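PDB 5CER: Bd0816 from Bdellovibrio bacteriovorus HD100, which probably acts as a serine-type D-Ala-D-Ala carboxypeptidase of the peptidase S13 family, removing the terminal D-alanine from peptidoglycan stem peptides. Local coordinates for residues 32-37 and 329-334; 39-44 and 277-282; 209-214 and 293-298; 271-276 and 342-347. The protein carries 2 engineered substitutions. All blocks are in the same frame, centred on the assembly; numbering follows the deposited sequence.

Contact 1. Residues 32-37 and 329-334; sequences AAISKV and TLAGSI. Engineered in segment 32-37: Ala33 (natural residue Ser).
Ile34 meets Thr329 and Ala331 where the start of helix 35-47 faces the antiparallel sheet through strand 327-336. The tight part is all Ile34. Its CG2 branch sits 3.5 Å from OG1 of Thr329. The same methyl meets the strand backbone, 3.8 Å from N of Ala331. The other branch crosses Thr329 at a slant: with chi1 at 70°, CG1 stands between backbone N and carbonyl carbon, and CD1 comes within 4.0 Å of CB of Ala331. Away from Ile34 the contact is looser: Ala32 adds one methyl, its CB 4.0 Å from OG1 of Thr329, and Val37 points at the strand but stays 4.9 Å off, packing on Lys320 instead. The loose side is not a solvent side, as all the touching residues are buried. Ala33, an engineered replacement of serine, and Lys36 stand where the S-x-x-K motif of penicillin-binding enzymes lies; neither takes part in this packing, and Lys36 NZ bonds to Ser214 and Asn216. The one polar side-chain atom in the interface, OG1 of Thr329, bonds to the carbonyl of Leu31, so the seam is held by methyl packing, with its hydroxyl satisfied by the chain just before Ala32.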
loop_
_atom_site.group_PDB
_atom_site.type_symbol
_atom_site.label_atom_id
_atom_site.label_comp_id
_atom_site.label_asym_id
_atom_site.label_seq_id
_atom_site.Cartn_x
_atom_site.Cartn_y
_atom_site.Cartn_z
ATOM N N ALA A 32 3.239 2.070 -12.385
ATOM C CA ALA A 32 2.791 2.516 -11.091
ATOM C C ALA A 32 3.592 1.746 -10.029
ATOM O O ALA A 32 4.728 1.329 -10.311
ATOM C CB ALA A 32 1.267 2.308 -10.948
ATOM N N ALA A 33 2.998 1.450 -8.867
ATOM C CA ALA A 33 3.759 0.872 -7.760
ATOM C C ALA A 33 4.177 -0.615 -7.911
ATOM O O ALA A 33 4.918 -1.097 -7.079
ATOM C CB ALA A 33 3.009 1.064 -6.451
ATOM N N ILE A 34 3.832 -1.329 -8.983
ATOM C CA ILE A 34 4.529 -2.624 -9.194
ATOM C C ILE A 34 6.031 -2.419 -9.517
ATOM O O ILE A 34 6.818 -3.349 -9.426
ATOM C CB ILE A 34 3.844 -3.591 -10.171
ATOM C CG1 ILE A 34 3.920 -3.118 -11.613
ATOM C CG2 ILE A 34 2.430 -3.859 -9.714
ATOM C CD1 ILE A 34 3.397 -4.143 -12.593
ATOM N N SER A 35 6.397 -1.191 -9.852
ATOM C CA SER A 35 7.796 -0.736 -9.783
ATOM C C SER A 35 8.515 -1.148 -8.501
ATOM O O SER A 35 9.722 -1.437 -8.538
ATOM C CB SER A 35 7.867 0.795 -9.847
ATOM O OG SER A 35 7.528 1.292 -11.105
ATOM N N LYS A 36 7.798 -1.124 -7.376
ATOM C CA LYS A 36 8.400 -1.487 -6.082
ATOM C C LYS A 36 8.871 -2.929 -5.993
ATOM O O LYS A 36 9.775 -3.255 -5.222
ATOM C CB LYS A 36 7.463 -1.127 -4.932
ATOM C CG LYS A 36 7.242 0.376 -4.780
ATOM C CD LYS A 36 6.266 0.672 -3.644
ATOM C CE LYS A 36 6.154 2.152 -3.356
ATOM N NZ LYS A 36 4.984 2.799 -4.016
ATOM N N VAL A 37 8.258 -3.794 -6.775
ATOM C CA VAL A 37 8.714 -5.188 -6.895
ATOM C C VAL A 37 10.167 -5.234 -7.428
ATOM O O VAL A 37 10.972 -6.015 -6.958
ATOM C CB VAL A 37 7.793 -6.048 -7.787
ATOM C CG1 VAL A 37 8.274 -7.486 -7.787
ATOM C CG2 VAL A 37 6.370 -5.998 -7.252
ATOM N N THR A 329 -2.478 -1.426 -11.865
ATOM C CA THR A 329 -1.602 -2.564 -12.133
ATOM C C THR A 329 -1.570 -3.553 -10.948
ATOM O O THR A 329 -1.878 -3.196 -9.805
ATOM C CB THR A 329 -0.153 -2.118 -12.432
ATOM O OG1 THR A 329 0.404 -1.534 -11.272
ATOM C CG2 THR A 329 -0.052 -1.121 -13.590
ATOM N N LEU A 330 -1.188 -4.790 -11.248
ATOM C CA LEU A 330 -1.016 -5.825 -10.232
ATOM C C LEU A 330 0.032 -6.812 -10.693
ATOM O O LEU A 330 0.057 -7.196 -11.856
ATOM C CB LEU A 330 -2.351 -6.548 -10.019
ATOM C CG LEU A 330 -2.417 -7.440 -8.760
ATOM C CD1 LEU A 330 -2.614 -6.608 -7.498
ATOM C CD2 LEU A 330 -3.582 -8.411 -8.894
ATOM N N ALA A 331 0.859 -7.277 -9.762
ATOM C CA ALA A 331 1.896 -8.277 -10.076
ATOM C C ALA A 331 2.212 -9.168 -8.875
ATOM O O ALA A 331 2.200 -8.699 -7.733
ATOM C CB ALA A 331 3.146 -7.573 -10.577
ATOM N N GLY A 332 2.489 -10.444 -9.108
ATOM C CA GLY A 332 2.765 -11.353 -8.013
ATOM C C GLY A 332 2.595 -12.800 -8.416
ATOM O O GLY A 332 3.018 -13.190 -9.485
ATOM N N SER A 333 2.018 -13.615 -7.529
ATOM C CA SER A 333 1.707 -14.992 -7.860
ATOM C C SER A 333 0.385 -15.445 -7.256
ATOM O O SER A 333 -0.071 -14.925 -6.245
ATOM C CB SER A 333 2.829 -15.924 -7.405
ATOM O OG SER A 333 2.797 -16.079 -6.002
ATOM N N ILE A 334 -0.209 -16.440 -7.895
ATOM C CA ILE A 334 -1.441 -17.056 -7.418
ATOM C C ILE A 334 -1.091 -18.488 -7.113
ATOM O O ILE A 334 -0.266 -19.124 -7.826
ATOM C CB ILE A 334 -2.569 -16.963 -8.462
ATOM C CG1 ILE A 334 -2.161 -17.513 -9.839
ATOM C CG2 ILE A 334 -3.039 -15.498 -8.615
ATOM C CD1 ILE A 334 -3.319 -17.532 -10.864
#

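Contact 2. Residues 39-44 and 277-282; sequences TTLWAI and LYTLNK
Leu41 and Leu280 both hold CG opposite the backbone N (chi1 171° and 170°), and this matching pose carries the end of each leucine over the backbone of the other helix. CD1 of Leu41 lies 3.8 Å from CA of Leu280, while CD1 of Leu280 returns the approach at 4.2 Å from CA of Leu41. The second methyl of Leu41, CD2, turns instead to CB of Thr279, 4.2 Å away and nearly at a right angle to it. Leu280 is the broader wedge. Its CD1 also meets CD1 of Ile44 at 3.8 Å, the two side chains crossing almost perpendicularly, and its CD2 reaches CG2 of Thr40 at 4.2 Å, so this one residue touches Thr40, Leu41 and Ile44, which lie on one side of helix 35-47. The short segments run in broadly the same direction at 37°, with axes 9.8 Å apart. The pair belongs to the helical part of the penicillin-binding fold: helix 35-47 is buried in its core, with helix 203-213 and helix 228-239 also packed against it, through Leu207 and Phe235 among others. The two threonines lend only carbon here. OG1 of Thr40 bonds to the carbonyl of Lys36 and to Asn211, and OG1 of Thr279 to the carbonyl of Lys275. Their hydroxyls are thereby taken up by the helices and their surroundings, and the interface itself rests on apolar packing, buried except at Thr279, which is partly exposed.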
loop_
_atom_site.group_PDB
_atom_site.type_symbol
_atom_site.label_atom_id
_atom_site.label_comp_id
_atom_site.label_asym_id
_atom_site.label_seq_id
_atom_site.Cartn_x
_atom_site.Cartn_y
_atom_site.Cartn_z
ATOM N N THR A 39 12.312 -2.551 -7.428
ATOM C CA THR A 39 13.116 -1.891 -6.403
ATOM C C THR A 39 13.489 -2.858 -5.279
ATOM O O THR A 39 14.675 -2.923 -4.849
ATOM C CB THR A 39 12.393 -0.652 -5.893
ATOM O OG1 THR A 39 12.153 0.242 -7.004
ATOM C CG2 THR A 39 13.238 0.057 -4.867
ATOM N N THR A 40 12.513 -3.673 -4.887
ATOM C CA THR A 40 12.696 -4.737 -3.923
ATOM C C THR A 40 13.766 -5.746 -4.324
ATOM O O THR A 40 14.626 -6.133 -3.501
ATOM C CB THR A 40 11.337 -5.453 -3.634
ATOM O OG1 THR A 40 10.457 -4.548 -2.954
ATOM C CG2 THR A 40 11.504 -6.673 -2.770
ATOM N N LEU A 41 13.721 -6.208 -5.571
ATOM C CA LEU A 41 14.755 -7.154 -6.048
ATOM C C LEU A 41 16.145 -6.517 -5.995
ATOM O O LEU A 41 17.117 -7.152 -5.598
ATOM C CB LEU A 41 14.460 -7.628 -7.469
ATOM C CG LEU A 41 15.542 -8.449 -8.201
ATOM C CD1 LEU A 41 15.889 -9.724 -7.466
ATOM C CD2 LEU A 41 15.048 -8.753 -9.606
ATOM N N TRP A 42 16.230 -5.291 -6.475
ATOM C CA TRP A 42 17.501 -4.593 -6.572
ATOM C C TRP A 42 18.104 -4.437 -5.147
ATOM O O TRP A 42 19.267 -4.740 -4.924
ATOM C CB TRP A 42 17.319 -3.221 -7.253
ATOM C CG TRP A 42 18.586 -2.457 -7.484
ATOM C CD1 TRP A 42 19.830 -2.948 -7.579
ATOM C CD2 TRP A 42 18.704 -1.034 -7.670
ATOM N NE1 TRP A 42 20.730 -1.951 -7.804
ATOM C CE2 TRP A 42 20.065 -0.757 -7.867
ATOM C CE3 TRP A 42 17.789 0.025 -7.681
ATOM C CZ2 TRP A 42 20.543 0.533 -8.082
ATOM C CZ3 TRP A 42 18.260 1.308 -7.883
ATOM C CH2 TRP A 42 19.631 1.545 -8.103
ATOM N N ALA A 43 17.290 -3.973 -4.202
ATOM C CA ALA A 43 17.761 -3.834 -2.814
ATOM C C ALA A 43 18.285 -5.170 -2.264
ATOM O O ALA A 43 19.358 -5.220 -1.676
ATOM C CB ALA A 43 16.649 -3.254 -1.905
ATOM N N ILE A 44 17.521 -6.224 -2.462
ATOM C CA ILE A 44 17.928 -7.541 -1.977
ATOM C C ILE A 44 19.207 -8.015 -2.639
ATOM O O ILE A 44 20.121 -8.491 -1.953
ATOM C CB ILE A 44 16.816 -8.593 -2.143
ATOM C CG1 ILE A 44 15.730 -8.302 -1.117
ATOM C CG2 ILE A 44 17.361 -9.992 -1.965
ATOM C CD1 ILE A 44 14.447 -9.035 -1.355
ATOM N N LEU A 277 9.846 -11.105 -11.013
ATOM C CA LEU A 277 9.193 -11.966 -10.078
ATOM C C LEU A 277 9.893 -13.303 -9.951
ATOM O O LEU A 277 10.074 -13.771 -8.817
ATOM C CB LEU A 277 7.686 -12.147 -10.426
ATOM C CG LEU A 277 6.774 -10.907 -10.183
ATOM C CD1 LEU A 277 5.440 -11.036 -10.961
ATOM C CD2 LEU A 277 6.529 -10.689 -8.695
ATOM N N TYR A 278 10.247 -13.936 -11.071
ATOM C CA TYR A 278 10.953 -15.214 -11.028
ATOM C C TYR A 278 12.299 -15.061 -10.309
ATOM O O TYR A 278 12.653 -15.857 -9.423
ATOM C CB TYR A 278 11.137 -15.778 -12.425
ATOM C CG TYR A 278 12.042 -16.993 -12.538
ATOM C CD1 TYR A 278 13.410 -16.820 -12.763
ATOM C CD2 TYR A 278 11.530 -18.282 -12.475
ATOM C CE1 TYR A 278 14.259 -17.882 -12.873
ATOM C CE2 TYR A 278 12.352 -19.377 -12.612
ATOM C CZ TYR A 278 13.739 -19.178 -12.792
ATOM O OH TYR A 278 14.619 -20.254 -12.884
ATOM N N THR A 279 13.043 -14.038 -10.667
ATOM C CA THR A 279 14.381 -13.829 -10.093
ATOM C C THR A 279 14.321 -13.468 -8.596
ATOM O O THR A 279 15.159 -13.915 -7.822
ATOM C CB THR A 279 15.112 -12.707 -10.889
ATOM O OG1 THR A 279 14.886 -12.930 -12.281
ATOM C CG2 THR A 279 16.599 -12.608 -10.606
ATOM N N LEU A 280 13.307 -12.679 -8.219
ATOM C CA LEU A 280 13.123 -12.274 -6.821
ATOM C C LEU A 280 12.799 -13.506 -5.958
ATOM O O LEU A 280 13.405 -13.693 -4.902
ATOM C CB LEU A 280 12.006 -11.227 -6.695
ATOM C CG LEU A 280 11.519 -10.865 -5.279
ATOM C CD1 LEU A 280 12.652 -10.373 -4.414
ATOM C CD2 LEU A 280 10.455 -9.790 -5.373
ATOM N N ASN A 281 11.884 -14.342 -6.453
ATOM C CA ASN A 281 11.559 -15.609 -5.832
ATOM C C ASN A 281 12.772 -16.551 -5.684
ATOM O O ASN A 281 12.950 -17.152 -4.627
ATOM C CB ASN A 281 10.431 -16.319 -6.608
ATOM C CG ASN A 281 9.900 -17.539 -5.887
ATOM O OD1 ASN A 281 10.224 -18.696 -6.227
ATOM N ND2 ASN A 281 9.193 -17.306 -4.816
ATOM N N LYS A 282 13.593 -16.680 -6.710
ATOM C CA LYS A 282 14.794 -17.540 -6.642
ATOM C C LYS A 282 15.752 -17.050 -5.611
ATOM O O LYS A 282 16.341 -17.813 -4.853
ATOM C CB LYS A 282 15.551 -17.592 -8.016
ATOM C CG LYS A 282 15.581 -18.924 -8.766
ATOM C CD LYS A 282 14.284 -19.723 -8.571
ATOM C CE LYS A 282 14.221 -20.997 -9.385
ATOM N NZ LYS A 282 13.260 -21.965 -8.750
#

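Contact 3. Residues 209-214 and 293-298; sequences RMNNQS and DVLSVA
The amide of Asn211 has CD2 of Leu295 standing above its plane, 3.4 Å from ND2, while the carbonyl O of Val294 lies close to that plane as hydrogen-bond acceptor. This is the C-terminal end of helix 203-213, just ahead of Ser214, which with Asn215 and Asn216 matches the S-x-N motif of penicillin-binding enzymes. A second flat group, the guanidinium of Arg209, has NE2 of Gln213 3.2 Å above its centre and is tied by salt bridges to Glu115 and Asp303. The bond from ND2 of Asn211 to O of Val294 is 3.0 Å and fairly straight (156°), yet the donor lies 39° out of the carbonyl plane and misses the lone pairs. ND2 is also bonded to OG1 of Thr40, which helps fix the turn of the amide. One residue on, OG of Ser296 donates to OD1 of Asn212 at 2.6 Å, in the carbonyl plane and on a lone pair. The helix end is stitched to the loop at Val294 and weakly bonded strand 296-297 by two side-chain bonds and a bridging water: this water accepts from N of Ser296 at 2.8 Å and donates only weakly, at 3.4 Å, to O of Asn211.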
loop_
_atom_site.group_PDB
_atom_site.type_symbol
_atom_site.label_atom_id
_atom_site.label_comp_id
_atom_site.label_asym_id
_atom_site.label_seq_id
_atom_site.Cartn_x
_atom_site.Cartn_y
_atom_site.Cartn_z
ATOM N N ARG A 209 7.009 -3.991 4.716
ATOM C CA ARG A 209 6.273 -2.796 5.123
ATOM C C ARG A 209 6.010 -1.837 3.928
ATOM O O ARG A 209 4.864 -1.386 3.732
ATOM C CB ARG A 209 7.039 -2.068 6.230
ATOM C CG ARG A 209 6.399 -0.811 6.772
ATOM C CD ARG A 209 5.031 -1.061 7.294
ATOM N NE ARG A 209 4.596 0.026 8.163
ATOM C CZ ARG A 209 3.382 0.117 8.725
ATOM N NH1 ARG A 209 2.408 -0.768 8.457
ATOM N NH2 ARG A 209 3.112 1.165 9.506
ATOM N N MET A 210 7.053 -1.571 3.137
ATOM C CA MET A 210 6.936 -0.724 1.977
ATOM C C MET A 210 5.896 -1.241 0.989
ATOM O O MET A 210 5.068 -0.488 0.483
ATOM C CB MET A 210 8.295 -0.652 1.263
ATOM C CG MET A 210 8.290 0.017 -0.111
ATOM S SD MET A 210 9.921 -0.096 -0.862
ATOM C CE MET A 210 9.867 -1.806 -1.469
ATOM N N ASN A 211 5.990 -2.528 0.663
ATOM C CA ASN A 211 5.107 -3.163 -0.291
ATOM C C ASN A 211 3.669 -3.266 0.203
ATOM O O ASN A 211 2.727 -3.200 -0.586
ATOM C CB ASN A 211 5.728 -4.522 -0.730
ATOM C CG ASN A 211 6.919 -4.320 -1.637
ATOM O OD1 ASN A 211 6.906 -3.427 -2.505
ATOM N ND2 ASN A 211 7.950 -5.132 -1.478
ATOM N N ASN A 212 3.492 -3.500 1.494
ATOM C CA ASN A 212 2.152 -3.507 2.102
ATOM C C ASN A 212 1.461 -2.166 1.900
ATOM O O ASN A 212 0.292 -2.112 1.482
ATOM C CB ASN A 212 2.243 -3.810 3.617
ATOM C CG ASN A 212 2.379 -5.307 3.940
ATOM O OD1 ASN A 212 2.177 -6.194 3.080
ATOM N ND2 ASN A 212 2.695 -5.596 5.187
ATOM N N GLN A 213 2.163 -1.111 2.269
ATOM C CA GLN A 213 1.627 0.224 2.255
ATOM C C GLN A 213 1.650 0.847 0.835
ATOM O O GLN A 213 0.909 1.825 0.593
ATOM C CB GLN A 213 2.459 1.177 3.168
ATOM C CG GLN A 213 2.442 0.852 4.637
ATOM C CD GLN A 213 3.154 1.897 5.441
ATOM O OE1 GLN A 213 4.294 2.291 5.124
ATOM N NE2 GLN A 213 2.514 2.358 6.492
ATOM N N SER A 214 2.526 0.349 -0.040
ATOM C CA SER A 214 2.931 1.075 -1.223
ATOM C C SER A 214 3.672 2.372 -0.834
ATOM O O SER A 214 3.385 3.441 -1.384
ATOM C CB SER A 214 1.743 1.336 -2.177
ATOM O OG SER A 214 2.202 1.250 -3.494
ATOM N N ASP A 293 7.456 -13.088 2.238
ATOM C CA ASP A 293 8.259 -12.348 3.192
ATOM C C ASP A 293 8.557 -10.919 2.797
ATOM O O ASP A 293 9.030 -10.136 3.627
ATOM C CB ASP A 293 9.579 -13.093 3.473
ATOM C CG ASP A 293 9.356 -14.386 4.218
ATOM O OD1 ASP A 293 8.595 -14.374 5.189
ATOM O OD2 ASP A 293 9.908 -15.444 3.831
ATOM N N VAL A 294 8.327 -10.560 1.532
ATOM C CA VAL A 294 8.473 -9.171 1.070
ATOM C C VAL A 294 7.233 -8.574 0.393
ATOM O O VAL A 294 7.131 -7.370 0.294
ATOM C CB VAL A 294 9.737 -9.004 0.177
ATOM C CG1 VAL A 294 10.981 -9.410 0.922
ATOM C CG2 VAL A 294 9.644 -9.806 -1.105
ATOM N N LEU A 295 6.335 -9.406 -0.146
ATOM C CA LEU A 295 5.127 -8.906 -0.782
ATOM C C LEU A 295 3.927 -9.328 0.029
ATOM O O LEU A 295 3.940 -10.356 0.724
ATOM C CB LEU A 295 5.025 -9.449 -2.210
ATOM C CG LEU A 295 6.137 -9.111 -3.193
ATOM C CD1 LEU A 295 5.788 -9.610 -4.575
ATOM C CD2 LEU A 295 6.417 -7.633 -3.263
ATOM N N SER A 296 2.868 -8.578 -0.125
ATOM C CA SER A 296 1.630 -8.756 0.617
ATOM C C SER A 296 0.884 -10.021 0.218
ATOM O O SER A 296 0.990 -10.453 -0.924
ATOM C CB SER A 296 0.712 -7.545 0.401
ATOM O OG SER A 296 1.410 -6.326 0.617
ATOM N N VAL A 297 0.104 -10.557 1.157
ATOM C CA VAL A 297 -0.713 -11.723 0.931
ATOM C C VAL A 297 -2.163 -11.321 0.996
ATOM O O VAL A 297 -2.589 -10.745 1.995
ATOM C CB VAL A 297 -0.464 -12.799 2.006
ATOM C CG1 VAL A 297 -1.332 -14.013 1.761
ATOM C CG2 VAL A 297 1.013 -13.198 1.993
ATOM N N ALA A 298 -2.916 -11.639 -0.057
ATOM C CA ALA A 298 -4.321 -11.272 -0.157
ATOM C C ALA A 298 -5.081 -11.684 1.081
ATOM O O ALA A 298 -5.029 -12.830 1.495
ATOM C CB ALA A 298 -4.963 -11.873 -1.384
HETATM O O HOH W 1 2.763 -6.345 -1.770
#

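Contact 4. Residues 271-276 and 342-347; sequences ETMIKT and YFAILL
Helix-on-sheet packing, a hallmark of the penicillin-binding fold, brings Ile274 and Met273 of helix 270-286 onto Tyr342 and Ala344 of strand 339-348, near the middle of the antiparallel sheet. The helix runs roughly against the strand, at 146°, with the segment axes 7.8 Å apart at their nearest. Ile274 does most of the work. Bent twice, at chi1 -62° and chi2 -55°, it lays CD1 down on the strand backbone, 3.8 Å from both C of Phe343 and N of Ala344. The same methyl has CB of Tyr342 4.2 Å away, beyond which the tyrosine ring leads off to pack on Leu277 and Tyr278 further along the helix. Met273 makes a smaller contact: its CB faces CB of Ala344 at 3.8 Å. The folded chain of Met273 also reaches the neighbouring strand 327-336, at Ala331. Phe343 turns to the other face of the sheet, where it packs on Leu330 and Ile334, while Ile274 also touches Cys8 and Met10 of strand 3-11. On the helix, the carbonyl O of Thr272 takes two bonds from opposite faces of its plane, from N of Thr276 at 3.0 Å and from OG1 of Thr276 at 2.8 Å.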
loop_
_atom_site.group_PDB
_atom_site.type_symbol
_atom_site.label_atom_id
_atom_site.label_comp_id
_atom_site.label_asym_id
_atom_site.label_seq_id
_atom_site.Cartn_x
_atom_site.Cartn_y
_atom_site.Cartn_z
ATOM N N GLU A 271 6.743 -8.775 -19.791
ATOM C CA GLU A 271 7.801 -9.781 -19.712
ATOM C C GLU A 271 8.801 -9.456 -18.604
ATOM O O GLU A 271 9.231 -10.327 -17.856
ATOM C CB GLU A 271 8.531 -9.884 -21.073
ATOM C CG GLU A 271 9.838 -10.654 -21.046
ATOM C CD GLU A 271 10.395 -10.946 -22.408
ATOM O OE1 GLU A 271 10.212 -10.096 -23.307
ATOM O OE2 GLU A 271 10.948 -12.071 -22.633
ATOM N N THR A 272 9.207 -8.203 -18.557
ATOM C CA THR A 272 10.198 -7.753 -17.576
ATOM C C THR A 272 9.701 -7.971 -16.120
ATOM O O THR A 272 10.486 -8.327 -15.237
ATOM C CB THR A 272 10.569 -6.259 -17.790
ATOM O OG1 THR A 272 11.080 -6.058 -19.105
ATOM C CG2 THR A 272 11.618 -5.814 -16.783
ATOM N N MET A 273 8.405 -7.774 -15.902
ATOM C CA MET A 273 7.787 -7.987 -14.577
ATOM C C MET A 273 7.757 -9.449 -14.196
ATOM O O MET A 273 8.003 -9.766 -13.044
ATOM C CB MET A 273 6.364 -7.433 -14.514
ATOM C CG MET A 273 6.300 -5.929 -14.609
ATOM S SD MET A 273 7.179 -5.034 -13.298
ATOM C CE MET A 273 6.703 -5.939 -11.797
ATOM N N ILE A 274 7.518 -10.332 -15.163
ATOM C CA ILE A 274 7.611 -11.786 -14.948
ATOM C C ILE A 274 9.063 -12.186 -14.599
ATOM O O ILE A 274 9.267 -12.975 -13.674
ATOM C CB ILE A 274 7.131 -12.600 -16.160
ATOM C CG1 ILE A 274 5.654 -12.325 -16.440
ATOM C CG2 ILE A 274 7.318 -14.091 -15.925
ATOM C CD1 ILE A 274 4.714 -12.561 -15.265
ATOM N N LYS A 275 10.045 -11.665 -15.336
ATOM C CA LYS A 275 11.464 -11.939 -15.003
ATOM C C LYS A 275 11.793 -11.543 -13.578
ATOM O O LYS A 275 12.330 -12.330 -12.829
ATOM C CB LYS A 275 12.424 -11.193 -15.907
ATOM C CG LYS A 275 12.642 -11.854 -17.232
ATOM C CD LYS A 275 13.683 -11.086 -18.023
ATOM C CE LYS A 275 13.544 -11.291 -19.519
ATOM N NZ LYS A 275 14.506 -10.399 -20.227
ATOM N N THR A 276 11.408 -10.318 -13.237
ATOM C CA THR A 276 11.616 -9.768 -11.902
ATOM C C THR A 276 11.093 -10.703 -10.840
ATOM O O THR A 276 11.789 -11.016 -9.878
ATOM C CB THR A 276 10.928 -8.387 -11.754
ATOM O OG1 THR A 276 11.471 -7.506 -12.740
ATOM C CG2 THR A 276 11.153 -7.799 -10.387
ATOM N N TYR A 342 3.295 -17.049 -11.600
ATOM C CA TYR A 342 3.592 -15.637 -11.653
ATOM C C TYR A 342 2.611 -14.959 -12.637
ATOM O O TYR A 342 2.135 -15.604 -13.564
ATOM C CB TYR A 342 4.990 -15.398 -12.142
ATOM C CG TYR A 342 6.041 -16.056 -11.317
ATOM C CD1 TYR A 342 6.243 -15.657 -9.975
ATOM C CD2 TYR A 342 6.840 -17.050 -11.832
ATOM C CE1 TYR A 342 7.191 -16.223 -9.194
ATOM C CE2 TYR A 342 7.815 -17.640 -11.046
ATOM C CZ TYR A 342 7.972 -17.228 -9.733
ATOM O OH TYR A 342 8.943 -17.789 -8.923
ATOM N N PHE A 343 2.249 -13.698 -12.361
ATOM C CA PHE A 343 1.422 -12.927 -13.244
ATOM C C PHE A 343 1.793 -11.467 -13.141
ATOM O O PHE A 343 2.277 -10.993 -12.099
ATOM C CB PHE A 343 -0.060 -13.080 -12.917
ATOM C CG PHE A 343 -0.468 -12.387 -11.621
ATOM C CD1 PHE A 343 -0.807 -11.043 -11.602
ATOM C CD2 PHE A 343 -0.488 -13.090 -10.412
ATOM C CE1 PHE A 343 -1.083 -10.400 -10.411
ATOM C CE2 PHE A 343 -0.815 -12.445 -9.232
ATOM C CZ PHE A 343 -1.104 -11.098 -9.227
ATOM N N ALA A 344 1.495 -10.730 -14.219
ATOM C CA ALA A 344 1.469 -9.258 -14.191
ATOM C C ALA A 344 0.285 -8.786 -15.041
ATOM O O ALA A 344 0.079 -9.298 -16.153
ATOM C CB ALA A 344 2.782 -8.702 -14.686
ATOM N N ILE A 345 -0.470 -7.822 -14.518
ATOM C CA ILE A 345 -1.641 -7.269 -15.195
ATOM C C ILE A 345 -1.530 -5.776 -15.208
ATOM O O ILE A 345 -1.365 -5.130 -14.135
ATOM C CB ILE A 345 -2.917 -7.651 -14.451
ATOM C CG1 ILE A 345 -3.116 -9.179 -14.471
ATOM C CG2 ILE A 345 -4.126 -7.010 -15.112
ATOM C CD1 ILE A 345 -4.097 -9.667 -13.419
ATOM N N LEU A 346 -1.553 -5.205 -16.390
ATOM C CA LEU A 346 -1.385 -3.790 -16.553
ATOM C C LEU A 346 -2.626 -3.230 -17.274
ATOM O O LEU A 346 -2.887 -3.592 -18.413
ATOM C CB LEU A 346 -0.085 -3.526 -17.356
ATOM C CG LEU A 346 1.195 -4.183 -16.677
ATOM C CD1 LEU A 346 2.465 -4.203 -17.485
ATOM C CD2 LEU A 346 1.525 -3.285 -15.510
ATOM N N LEU A 347 -3.333 -2.319 -16.620
ATOM C CA LEU A 347 -4.474 -1.623 -17.208
ATOM C C LEU A 347 -4.222 -0.108 -17.361
ATOM O O LEU A 347 -3.490 0.516 -16.575
ATOM C CB LEU A 347 -5.734 -1.788 -16.333
ATOM C CG LEU A 347 -6.497 -3.056 -15.930
ATOM C CD1 LEU A 347 -8.014 -2.977 -15.903
ATOM C CD2 LEU A 347 -6.038 -4.041 -16.942
#

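In the fold
From the N terminus, segment 32-37 opens the longest loop, closed when contact 1 brings it to strand 327-336. Contacts 2 and 3 both fall within that loop: contact 2 joins helix 35-47 to helix 270-286, and contact 3, closing a shorter loop from helix 203-213 to edge strand 296-297, crosses it. Contact 4 starts inside these loops but ends beyond them at strand 339-348, so it crosses all three. Helix 35-47 serves contacts 1 and 2, helix 270-286 contacts 2 and 4. Contacts 1 and 4 meet through neighbouring strands, Thr40 and Asn211 link contacts 2 and 3, and contacts 3 and 4 lie about 17 Å apart, centre to centre.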